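Local coordinates for protein DNA alpha-glucosyltransferase (Enterobacteria phage T4, PDB 1Y8Z) that belongs to the GT-B clan of glycosyltransferases, as a phage DNA alpha-glucosyltransferase built from two parallel-sheet domains and held here with DNA and uridine-5'-diphosphate, at residues I62-Y67 with E92-N97; S108-V113 with R135-F140; I204-T209 with G235-P240. All coordinates share one frame; numbering follows the deposited sequence.

Interaction 1 (I62-Y67 with E92-N97). With NCO (cobalt hexammine(III)), chain G.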
loop_
_atom_site.group_PDB
_atom_site.type_symbol
_atom_site.label_atom_id
_atom_site.label_comp_id
_atom_site.label_asym_id
_atom_site.label_seq_id
_atom_site.Cartn_x
_atom_site.Cartn_y
_atom_site.Cartn_z
ATOM N N ILE C 62 6.275 3.649 18.457
ATOM C CA ILE C 62 6.015 2.245 18.147
ATOM C C ILE C 62 5.855 1.496 19.462
ATOM O O ILE C 62 6.840 1.235 20.157
ATOM C CB ILE C 62 7.183 1.613 17.363
ATOM C CG1 ILE C 62 7.439 2.403 16.080
ATOM C CG2 ILE C 62 6.869 0.153 17.040
ATOM C CD1 ILE C 62 8.691 1.968 15.341
ATOM N N LEU C 63 4.617 1.150 19.801
ATOM C CA LEU C 63 4.328 0.444 21.049
ATOM C C LEU C 63 5.070 -0.881 21.166
ATOM O O LEU C 63 5.493 -1.275 22.258
ATOM C CB LEU C 63 2.818 0.192 21.176
ATOM C CG LEU C 63 1.951 1.209 21.933
ATOM C CD1 LEU C 63 2.336 2.625 21.568
ATOM C CD2 LEU C 63 0.482 0.941 21.624
ATOM N N ALA C 64 5.222 -1.566 20.041
ATOM C CA ALA C 64 5.893 -2.858 20.024
ATOM C C ALA C 64 7.345 -2.806 20.514
ATOM O O ALA C 64 7.775 -3.682 21.263
ATOM C CB ALA C 64 5.834 -3.449 18.621
ATOM N N LYS C 65 8.099 -1.786 20.115
ATOM C CA LYS C 65 9.497 -1.716 20.540
ATOM C C LYS C 65 9.937 -0.450 21.274
ATOM O O LYS C 65 11.122 -0.294 21.570
ATOM C CB LYS C 65 10.423 -1.931 19.337
ATOM C CG LYS C 65 10.498 -0.755 18.388
ATOM C CD LYS C 65 11.849 -0.721 17.685
ATOM C CE LYS C 65 11.968 0.482 16.764
ATOM N NZ LYS C 65 13.349 0.635 16.228
ATOM N N GLU C 66 9.001 0.450 21.567
ATOM C CA GLU C 66 9.349 1.681 22.268
ATOM C C GLU C 66 8.450 1.922 23.469
ATOM O O GLU C 66 7.976 3.039 23.684
ATOM C CB GLU C 66 9.240 2.888 21.342
ATOM C CG GLU C 66 9.977 2.777 20.029
ATOM C CD GLU C 66 10.006 4.102 19.306
ATOM O OE1 GLU C 66 10.994 4.849 19.478
ATOM O OE2 GLU C 66 9.031 4.408 18.588
ATOM N N TYR C 67 8.212 0.874 24.245
ATOM C CA TYR C 67 7.374 0.982 25.423
ATOM C C TYR C 67 7.863 2.102 26.333
ATOM O O TYR C 67 7.068 2.889 26.851
ATOM C CB TYR C 67 7.371 -0.346 26.174
ATOM C CG TYR C 67 6.790 -0.264 27.561
ATOM C CD1 TYR C 67 7.619 -0.170 28.679
ATOM C CD2 TYR C 67 5.412 -0.277 27.761
ATOM C CE1 TYR C 67 7.086 -0.096 29.963
ATOM C CE2 TYR C 67 4.872 -0.201 29.032
ATOM C CZ TYR C 67 5.711 -0.114 30.131
ATOM O OH TYR C 67 5.170 -0.072 31.393
ATOM N N GLU C 92 1.385 -9.224 18.962
ATOM C CA GLU C 92 1.279 -9.367 20.412
ATOM C C GLU C 92 2.051 -8.310 21.195
ATOM O O GLU C 92 1.577 -7.836 22.226
ATOM C CB GLU C 92 1.744 -10.764 20.840
ATOM C CG GLU C 92 0.791 -11.881 20.447
ATOM C CD GLU C 92 -0.547 -11.780 21.157
ATOM O OE1 GLU C 92 -0.576 -11.903 22.403
ATOM O OE2 GLU C 92 -1.570 -11.573 20.473
ATOM N N ALA C 93 3.233 -7.946 20.706
ATOM C CA ALA C 93 4.075 -6.952 21.369
ATOM C C ALA C 93 3.367 -5.606 21.516
ATOM O O ALA C 93 3.510 -4.920 22.526
ATOM C CB ALA C 93 5.372 -6.762 20.586
ATOM N N THR C 94 2.608 -5.234 20.494
ATOM C CA THR C 94 1.894 -3.971 20.496
ATOM C C THR C 94 0.791 -3.924 21.537
ATOM O O THR C 94 0.737 -2.993 22.342
ATOM C CB THR C 94 1.309 -3.688 19.111
ATOM O OG1 THR C 94 2.379 -3.621 18.162
ATOM C CG2 THR C 94 0.545 -2.361 19.109
ATOM N N ILE C 95 -0.091 -4.916 21.533
ATOM C CA ILE C 95 -1.162 -4.921 22.516
ATOM C C ILE C 95 -0.579 -5.193 23.896
ATOM O O ILE C 95 -1.060 -4.658 24.895
ATOM C CB ILE C 95 -2.253 -5.971 22.187
ATOM C CG1 ILE C 95 -3.352 -5.924 23.252
ATOM C CG2 ILE C 95 -1.645 -7.369 22.111
ATOM C CD1 ILE C 95 -3.968 -4.539 23.451
ATOM N N ASN C 96 0.471 -6.009 23.951
ATOM C CA ASN C 96 1.105 -6.323 25.228
ATOM C C ASN C 96 1.634 -5.074 25.916
ATOM O O ASN C 96 1.376 -4.853 27.105
ATOM C CB ASN C 96 2.250 -7.324 25.035
ATOM C CG ASN C 96 1.752 -8.739 24.780
ATOM O OD1 ASN C 96 2.539 -9.643 24.479
ATOM N ND2 ASN C 96 0.440 -8.939 24.903
ATOM N N ASN C 97 2.377 -4.254 25.180
ATOM C CA ASN C 97 2.921 -3.043 25.771
ATOM C C ASN C 97 1.856 -1.984 26.009
ATOM O O ASN C 97 1.982 -1.171 26.918
ATOM C CB ASN C 97 4.061 -2.488 24.913
ATOM C CG ASN C 97 5.304 -3.362 24.976
ATOM O OD1 ASN C 97 5.502 -4.093 25.945
ATOM N ND2 ASN C 97 6.150 -3.278 23.956
HETATM CO CO NCO G . -3.333 -11.315 16.753
HETATM N N1 NCO G . -1.393 -10.923 17.109
HETATM N N2 NCO G . -3.858 -9.700 17.831
HETATM N N3 NCO G . -3.256 -10.185 15.093
HETATM N N4 NCO G . -5.273 -11.708 16.398
HETATM N N5 NCO G . -2.807 -12.930 15.676
HETATM N N6 NCO G . -3.407 -12.446 18.414
#

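Interaction 2 (S108-V113 with R135-F140). With NCO (cobalt hexammine(III)), chain F.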
loop_
_atom_site.group_PDB
_atom_site.type_symbol
_atom_site.label_atom_id
_atom_site.label_comp_id
_atom_site.label_asym_id
_atom_site.label_seq_id
_atom_site.Cartn_x
_atom_site.Cartn_y
_atom_site.Cartn_z
ATOM N N SER C 108 -2.598 8.881 39.796
ATOM C CA SER C 108 -3.107 10.243 39.925
ATOM C C SER C 108 -3.496 10.898 38.599
ATOM O O SER C 108 -4.243 11.874 38.579
ATOM C CB SER C 108 -2.077 11.115 40.645
ATOM O OG SER C 108 -0.802 11.028 40.030
ATOM N N ILE C 109 -2.982 10.377 37.494
ATOM C CA ILE C 109 -3.318 10.932 36.188
ATOM C C ILE C 109 -4.780 10.633 35.900
ATOM O O ILE C 109 -5.236 9.502 36.084
ATOM C CB ILE C 109 -2.426 10.326 35.073
ATOM C CG1 ILE C 109 -1.017 10.921 35.175
ATOM C CG2 ILE C 109 -3.045 10.580 33.689
ATOM C CD1 ILE C 109 -0.013 10.340 34.217
ATOM N N ARG C 110 -5.518 11.655 35.477
ATOM C CA ARG C 110 -6.929 11.483 35.157
ATOM C C ARG C 110 -7.023 10.962 33.734
ATOM O O ARG C 110 -6.674 11.661 32.781
ATOM C CB ARG C 110 -7.679 12.812 35.287
ATOM C CG ARG C 110 -9.175 12.697 35.010
ATOM C CD ARG C 110 -9.953 13.792 35.720
ATOM N NE ARG C 110 -9.722 13.748 37.161
ATOM C CZ ARG C 110 -10.238 14.610 38.033
ATOM N NH1 ARG C 110 -11.026 15.595 37.615
ATOM N NH2 ARG C 110 -9.960 14.491 39.327
ATOM N N VAL C 111 -7.481 9.725 33.593
ATOM C CA VAL C 111 -7.593 9.106 32.275
ATOM C C VAL C 111 -9.007 9.251 31.733
ATOM O O VAL C 111 -9.988 8.818 32.359
ATOM C CB VAL C 111 -7.191 7.617 32.334
ATOM C CG1 VAL C 111 -7.333 6.973 30.959
ATOM C CG2 VAL C 111 -5.740 7.494 32.825
ATOM N N VAL C 112 -9.096 9.878 30.564
ATOM C CA VAL C 112 -10.364 10.126 29.899
ATOM C C VAL C 112 -10.443 9.318 28.615
ATOM O O VAL C 112 -9.587 9.440 27.739
ATOM C CB VAL C 112 -10.519 11.623 29.544
ATOM C CG1 VAL C 112 -11.884 11.879 28.921
ATOM C CG2 VAL C 112 -10.322 12.472 30.799
ATOM N N VAL C 113 -11.475 8.491 28.507
ATOM C CA VAL C 113 -11.655 7.664 27.324
ATOM C C VAL C 113 -12.862 8.107 26.508
ATOM O O VAL C 113 -13.977 8.205 27.029
ATOM C CB VAL C 113 -11.842 6.171 27.703
ATOM C CG1 VAL C 113 -12.094 5.331 26.447
ATOM C CG2 VAL C 113 -10.624 5.670 28.437
ATOM N N ARG C 135 -9.457 1.425 33.442
ATOM C CA ARG C 135 -8.541 2.434 33.980
ATOM C C ARG C 135 -9.128 3.841 33.853
ATOM O O ARG C 135 -8.744 4.750 34.582
ATOM C CB ARG C 135 -7.196 2.386 33.248
ATOM C CG ARG C 135 -6.226 3.522 33.613
ATOM C CD ARG C 135 -5.722 3.407 35.048
ATOM N NE ARG C 135 -4.822 4.495 35.431
ATOM C CZ ARG C 135 -5.214 5.737 35.708
ATOM N NH1 ARG C 135 -4.320 6.660 36.053
ATOM N NH2 ARG C 135 -6.501 6.059 35.645
ATOM N N ALA C 136 -10.067 4.016 32.929
ATOM C CA ALA C 136 -10.668 5.323 32.714
ATOM C C ALA C 136 -11.303 5.914 33.963
ATOM O O ALA C 136 -11.945 5.215 34.753
ATOM C CB ALA C 136 -11.701 5.249 31.603
ATOM N N ASP C 137 -11.105 7.214 34.145
ATOM C CA ASP C 137 -11.697 7.913 35.267
ATOM C C ASP C 137 -12.933 8.617 34.732
ATOM O O ASP C 137 -13.852 8.940 35.481
ATOM C CB ASP C 137 -10.707 8.917 35.856
ATOM C CG ASP C 137 -9.508 8.238 36.486
ATOM O OD1 ASP C 137 -8.362 8.505 36.056
ATOM O OD2 ASP C 137 -9.716 7.421 37.409
ATOM N N VAL C 138 -12.947 8.836 33.417
ATOM C CA VAL C 138 -14.059 9.491 32.742
ATOM C C VAL C 138 -14.257 8.835 31.373
ATOM O O VAL C 138 -13.294 8.628 30.631
ATOM C CB VAL C 138 -13.783 10.999 32.541
ATOM C CG1 VAL C 138 -14.999 11.670 31.922
ATOM C CG2 VAL C 138 -13.425 11.651 33.876
ATOM N N ILE C 139 -15.503 8.517 31.038
ATOM C CA ILE C 139 -15.805 7.864 29.766
ATOM C C ILE C 139 -16.888 8.583 28.980
ATOM O O ILE C 139 -17.927 8.944 29.534
ATOM C CB ILE C 139 -16.277 6.415 30.003
ATOM C CG1 ILE C 139 -15.207 5.645 30.773
ATOM C CG2 ILE C 139 -16.592 5.741 28.683
ATOM C CD1 ILE C 139 -15.706 4.342 31.363
ATOM N N PHE C 140 -16.637 8.799 27.692
ATOM C CA PHE C 140 -17.597 9.449 26.805
ATOM C C PHE C 140 -17.952 8.508 25.650
ATOM O O PHE C 140 -17.111 7.713 25.211
ATOM C CB PHE C 140 -17.016 10.728 26.176
ATOM C CG PHE C 140 -16.788 11.856 27.143
ATOM C CD1 PHE C 140 -15.538 12.054 27.719
ATOM C CD2 PHE C 140 -17.813 12.761 27.427
ATOM C CE1 PHE C 140 -15.296 13.138 28.559
ATOM C CE2 PHE C 140 -17.590 13.864 28.272
ATOM C CZ PHE C 140 -16.323 14.052 28.839
HETATM CO CO NCO F . -11.298 3.435 38.665
HETATM N N1 NCO F . -10.151 3.958 37.095
HETATM N N2 NCO F . -11.660 5.375 39.046
HETATM N N3 NCO F . -12.912 3.366 37.469
HETATM N N4 NCO F . -12.445 2.911 40.234
HETATM N N5 NCO F . -10.931 1.492 38.288
HETATM N N6 NCO F . -9.683 3.508 39.860
#

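Interaction 3 (I204-T209 with G235-P240). With UDP (uridine-5'-diphosphate), chain H; nucleotides of chain B; nucleotides of chain A.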
loop_
_atom_site.group_PDB
_atom_site.type_symbol
_atom_site.label_atom_id
_atom_site.label_comp_id
_atom_site.label_asym_id
_atom_site.label_seq_id
_atom_site.Cartn_x
_atom_site.Cartn_y
_atom_site.Cartn_z
ATOM N N ILE C 204 -19.374 14.019 0.438
ATOM C CA ILE C 204 -18.141 13.678 1.126
ATOM C C ILE C 204 -18.492 12.559 2.099
ATOM O O ILE C 204 -19.567 12.554 2.709
ATOM C CB ILE C 204 -17.521 14.881 1.891
ATOM C CG1 ILE C 204 -18.565 15.552 2.786
ATOM C CG2 ILE C 204 -16.920 15.884 0.889
ATOM C CD1 ILE C 204 -17.981 16.664 3.645
ATOM N N GLY C 205 -17.602 11.585 2.207
ATOM C CA GLY C 205 -17.853 10.481 3.103
ATOM C C GLY C 205 -16.776 9.427 3.018
ATOM O O GLY C 205 -15.612 9.740 2.796
ATOM N N ARG C 206 -17.179 8.175 3.201
ATOM C CA ARG C 206 -16.271 7.032 3.167
ATOM C C ARG C 206 -17.012 5.873 2.536
ATOM O O ARG C 206 -18.233 5.925 2.380
ATOM C CB ARG C 206 -15.876 6.601 4.577
ATOM C CG ARG C 206 -14.726 7.325 5.194
ATOM C CD ARG C 206 -14.230 6.531 6.389
ATOM N NE ARG C 206 -15.114 6.602 7.553
ATOM C CZ ARG C 206 -15.755 5.562 8.079
ATOM N NH1 ARG C 206 -16.524 5.731 9.148
ATOM N NH2 ARG C 206 -15.639 4.354 7.535
ATOM N N THR C 207 -16.289 4.804 2.222
ATOM C CA THR C 207 -16.945 3.664 1.613
ATOM C C THR C 207 -17.532 2.666 2.611
ATOM O O THR C 207 -17.079 1.528 2.719
ATOM C CB THR C 207 -16.012 2.922 0.631
ATOM O OG1 THR C 207 -15.490 3.855 -0.323
ATOM C CG2 THR C 207 -16.791 1.852 -0.127
ATOM N N THR C 208 -18.522 3.126 3.369
ATOM C CA THR C 208 -19.248 2.266 4.291
ATOM C C THR C 208 -20.707 2.650 4.062
ATOM O O THR C 208 -21.046 3.836 3.987
ATOM C CB THR C 208 -18.838 2.443 5.773
ATOM O OG1 THR C 208 -19.470 1.411 6.547
ATOM C CG2 THR C 208 -19.239 3.812 6.310
ATOM N N THR C 209 -21.547 1.634 3.910
ATOM C CA THR C 209 -22.960 1.802 3.607
ATOM C C THR C 209 -23.753 2.876 4.335
ATOM O O THR C 209 -24.611 3.506 3.719
ATOM C CB THR C 209 -23.705 0.442 3.719
ATOM O OG1 THR C 209 -23.457 -0.154 4.998
ATOM C CG2 THR C 209 -23.212 -0.504 2.627
ATOM N N GLY C 235 -13.781 10.929 -1.038
ATOM C CA GLY C 235 -13.553 10.036 0.088
ATOM C C GLY C 235 -13.924 8.575 -0.103
ATOM O O GLY C 235 -13.691 7.766 0.801
ATOM N N LEU C 236 -14.517 8.227 -1.246
ATOM C CA LEU C 236 -14.882 6.832 -1.510
ATOM C C LEU C 236 -13.634 6.024 -1.823
ATOM O O LEU C 236 -13.299 5.815 -2.991
ATOM C CB LEU C 236 -15.834 6.706 -2.701
ATOM C CG LEU C 236 -17.344 6.584 -2.508
ATOM C CD1 LEU C 236 -17.935 6.024 -3.801
ATOM C CD2 LEU C 236 -17.684 5.658 -1.352
ATOM N N GLU C 237 -12.949 5.568 -0.783
ATOM C CA GLU C 237 -11.738 4.782 -0.971
ATOM C C GLU C 237 -12.125 3.422 -1.542
ATOM O O GLU C 237 -13.221 2.915 -1.290
ATOM C CB GLU C 237 -11.003 4.607 0.363
ATOM C CG GLU C 237 -11.550 3.502 1.271
ATOM C CD GLU C 237 -12.879 3.847 1.935
ATOM O OE1 GLU C 237 -13.416 2.976 2.656
ATOM O OE2 GLU C 237 -13.381 4.979 1.751
ATOM N N ARG C 238 -11.225 2.824 -2.310
ATOM C CA ARG C 238 -11.515 1.534 -2.910
ATOM C C ARG C 238 -11.161 0.363 -2.004
ATOM O O ARG C 238 -10.482 -0.577 -2.412
ATOM C CB ARG C 238 -10.814 1.427 -4.270
ATOM C CG ARG C 238 -11.374 2.428 -5.279
ATOM C CD ARG C 238 -10.916 2.167 -6.702
ATOM N NE ARG C 238 -9.499 2.444 -6.895
ATOM C CZ ARG C 238 -8.862 2.282 -8.054
ATOM N NH1 ARG C 238 -9.519 1.844 -9.119
ATOM N NH2 ARG C 238 -7.566 2.559 -8.147
ATOM N N SER C 239 -11.638 0.438 -0.764
ATOM C CA SER C 239 -11.417 -0.609 0.227
ATOM C C SER C 239 -12.306 -1.800 -0.147
ATOM O O SER C 239 -13.088 -1.714 -1.090
ATOM C CB SER C 239 -11.768 -0.086 1.627
ATOM O OG SER C 239 -13.081 0.439 1.667
ATOM N N PRO C 240 -12.199 -2.924 0.582
ATOM C CA PRO C 240 -13.037 -4.082 0.236
ATOM C C PRO C 240 -14.523 -3.776 0.043
ATOM O O PRO C 240 -15.172 -4.349 -0.832
ATOM C CB PRO C 240 -12.776 -5.061 1.386
ATOM C CG PRO C 240 -12.331 -4.175 2.516
ATOM C CD PRO C 240 -11.439 -3.184 1.815
HETATM N N1 UDP H . -11.423 13.392 5.818
HETATM C C2 UDP H . -10.362 13.859 5.054
HETATM N N3 UDP H . -10.025 13.061 3.991
HETATM C C4 UDP H . -10.628 11.880 3.616
HETATM C C5 UDP H . -11.720 11.473 4.448
HETATM C C6 UDP H . -12.070 12.223 5.496
HETATM O O2 UDP H . -9.769 14.902 5.295
HETATM O O4 UDP H . -10.183 11.255 2.651
HETATM C "C1'" UDP H . -11.833 14.173 6.989
HETATM C "C2'" UDP H . -13.247 14.739 6.901
HETATM O "O2'" UDP H . -13.228 15.952 6.177
HETATM C "C3'" UDP H . -13.567 14.905 8.385
HETATM C "C4'" UDP H . -12.945 13.648 8.989
HETATM O "O4'" UDP H . -11.850 13.301 8.100
HETATM O "O3'" UDP H . -12.874 16.041 8.882
HETATM C "C5'" UDP H . -13.875 12.453 9.139
HETATM O "O5'" UDP H . -14.750 12.646 10.255
HETATM P PA UDP H . -16.276 12.168 10.231
HETATM O O1A UDP H . -16.695 11.973 11.636
HETATM O O2A UDP H . -17.016 13.119 9.370
HETATM O O3A UDP H . -16.274 10.754 9.420
HETATM P PB UDP H . -15.623 9.298 9.774
HETATM O O1B UDP H . -16.731 8.389 10.190
HETATM O O2B UDP H . -14.817 8.959 8.594
HETATM O O3B UDP H . -14.692 9.550 11.034
ATOM P P DG B 7 -8.643 -8.688 -9.522
ATOM O OP1 DG B 7 -8.126 -10.038 -9.866
ATOM O OP2 DG B 7 -9.381 -7.899 -10.543
ATOM O "O5'" DG B 7 -9.553 -8.819 -8.222
ATOM C "C5'" DG B 7 -9.044 -9.425 -7.034
ATOM C "C4'" DG B 7 -9.983 -9.169 -5.879
ATOM O "O4'" DG B 7 -10.043 -7.745 -5.619
ATOM C "C3'" DG B 7 -11.430 -9.600 -6.135
ATOM O "O3'" DG B 7 -12.035 -9.926 -4.886
ATOM C "C2'" DG B 7 -12.072 -8.316 -6.622
ATOM C "C1'" DG B 7 -11.392 -7.323 -5.702
ATOM N N9 DG B 7 -11.408 -5.935 -6.144
ATOM C C8 DG B 7 -11.680 -5.455 -7.401
ATOM N N7 DG B 7 -11.646 -4.152 -7.469
ATOM C C5 DG B 7 -11.328 -3.752 -6.178
ATOM C C6 DG B 7 -11.163 -2.453 -5.631
ATOM O O6 DG B 7 -11.291 -1.359 -6.191
ATOM N N1 DG B 7 -10.822 -2.506 -4.283
ATOM C C2 DG B 7 -10.672 -3.657 -3.549
ATOM N N2 DG B 7 -10.324 -3.501 -2.262
ATOM N N3 DG B 7 -10.845 -4.873 -4.042
ATOM C C4 DG B 7 -11.167 -4.843 -5.354
ATOM P P DC A 5 -25.487 0.096 8.035
ATOM O OP1 DC A 5 -25.948 1.208 8.905
ATOM O OP2 DC A 5 -25.442 0.286 6.565
ATOM O "O5'" DC A 5 -24.055 -0.374 8.547
ATOM C "C5'" DC A 5 -23.933 -1.019 9.812
ATOM C "C4'" DC A 5 -22.621 -1.758 9.900
ATOM O "O4'" DC A 5 -22.629 -2.925 9.037
ATOM C "C3'" DC A 5 -21.415 -0.920 9.476
ATOM O "O3'" DC A 5 -20.356 -1.098 10.408
ATOM C "C2'" DC A 5 -21.040 -1.482 8.117
ATOM C "C1'" DC A 5 -21.447 -2.938 8.252
ATOM N N1 DC A 5 -21.749 -3.588 6.965
ATOM C C2 DC A 5 -20.966 -4.681 6.562
ATOM O O2 DC A 5 -20.081 -5.102 7.329
ATOM N N3 DC A 5 -21.193 -5.248 5.355
ATOM C C4 DC A 5 -22.156 -4.768 4.564
ATOM N N4 DC A 5 -22.320 -5.335 3.368
ATOM C C5 DC A 5 -22.989 -3.676 4.964
ATOM C C6 DC A 5 -22.755 -3.125 6.162
#

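Interaction 1 (I62-Y67 with E92-N97)
The Asn97 amide meets Tyr67 obliquely at CB, not over the ring face: Asn97 CG lies 3.8 Å from Tyr67 CB, with amide and ring planes 46° apart. Swung toward its own backbone N (chi1 -70°), the amide group points ND2 at the carbonyl of Leu63. The resulting bond, Asn97 ND2 to Leu63 O, is 2.7 Å long and fairly straight (162°), in the carbonyl plane and close to the amide plane, which fixes the amide's rotation. Asn97 OD1 is taken by Lys100, whose ammonium also forms a cation-pi contact with Tyr67. Asn97 O sits at the edge of that ring, 3.6 Å from Tyr67 CD2. In the Rossmann-like domain, residues 62-67 link edge strand 58-61 to helix 67-74 and rest on the first turns of helix 92-103. Apolar contact is slight: Ala64 CB meets Ala93 CB at 3.9 Å, and Leu63 crosses Thr94 at about a right angle, Leu63 CB 4.0 Å from Thr94 CG2. Thr94 OG1 is bound to Asp43, which also receives the backbone NH of Leu63 and Ala64. On the same helix Glu92 OE2 accepts an ammine of cobalt hexammine(III), which also bonds Thr88 O and Val90 O.

Interaction 2 (S108-V113 with R135-F140)
Two neighbouring strands of the seven-stranded parallel sheet of the N-terminal domain, 110-114 and 138-141, meet here in a largely buried contact, joined by backbone bonds at one end and by a charged side-chain cluster at the other. Their short segments run 13° apart. Val113 uses both its polar backbone atoms: its N donates to Val138 O at 2.8 Å, and its O accepts from Phe140 N. Further back, Val111 O takes two donors, the N atoms of Asp137 and Val138, the former at 2.6 Å. A beta-alpha-beta unit is thereby closed, the chain returning from strand 110-114 through helices 120-123 and 129-135 to strand 138-141. Where that return ends, Asp137 turns its carboxylate back toward its own backbone N (chi1 -66°), and OD1 accepts Val111 N at 2.9 Å through its anti lone pair. The same oxygen receives Arg135 NH2 in a salt bridge, at 3.1 Å, from above the carboxylate plane. A bend at chi2 carries the Arg135 guanidinium over to Ile109, whose O lies at the group's edge, 3.0 Å from Arg135 NH1. Val111 CG2 lies over one guanidinium face, toward its rim, 3.3 Å from Arg135 NH2. Bonded in plane at two edges, the group probably has little rotational freedom. On one side of the sheet Val112 and Val138 lie side by side, and Val112 CG1 reaches the Phe140 ring edge, 3.7 Å from CE1; helix 389-400 packs against Val112 and Phe140. On the other, Val113 CG2 presses on Ala136 CB at 3.4 Å, tighter than usual for two carbons. Cobalt hexammine(III) binds at the helix end, its ammines donating to Ala136 O and to Asp137 OD2, whose negative charge would favour the trivalent complex.

Interaction 3 (I204-T209 with G235-P240)
Thr207 and Glu237, on neighbouring loops, grip each other by backbone as well as side chain. Thr207 OG1, held on the side of its own backbone N (chi1 -54°), donates to Glu237 O at 2.6 Å, in the carbonyl plane and on a lone pair. In return, Glu237 is bent at chi2 and its carboxylate folds back so that OE2 accepts Thr207 N at 3.0 Å, on the syn side and somewhat out of the carboxylate plane. The other oxygen, OE1, takes Ser239 OG at 2.7 Å, while OE2 forms a salt bridge with Arg48; the buried carboxylate is therefore well satisfied. Leu236 crosses Thr207 at about a right angle. Gly235, having no side chain, brings its CA within 3.4 Å of Gly205 O in a CA-H...O contact. The Arg206 guanidinium reaches the beta-phosphate of uridine-5'-diphosphate, Arg206 NE meeting O2B at 2.6 Å and Arg206 NH1 meeting O1B at 2.9 Å. DNA touches both loops: Thr209 OG1 bonds OP2 of DC5 of chain A, and Arg238 O receives N1 and N2 of DG7 of chain B. Both loops leave the C-terminal ends of adjacent parallel strands, 200-204 and 230-234, the usual site of ligand loops in such sheets, and lead into helices 213-224 and 242-248, with Phe213 and Phe217 of the former packing on Leu236.

Burial separates the three contacts: interactions 2 and 3 are buried, whereas interaction 1 is only partly so, on the outer side of the same sheet domain that holds interaction 2. Those two use consecutive elements, since helix 92-103 leads into strand 110-114, yet their centres stay about 21 Å apart. Interaction 3 belongs to the other parallel sheet, across the chain's centre from interaction 2. Chemistry follows place. Regular strand bonds and valines dominate interaction 2, with a salt bridge at one end; a single hydrogen bond from a side-chain amide and thin apolar contact mark interaction 1, and reciprocal hydroxyl and carboxylate bonds interaction 3, beside nucleotide and DNA. Cobalt hexammine(III) adjoins only the first two.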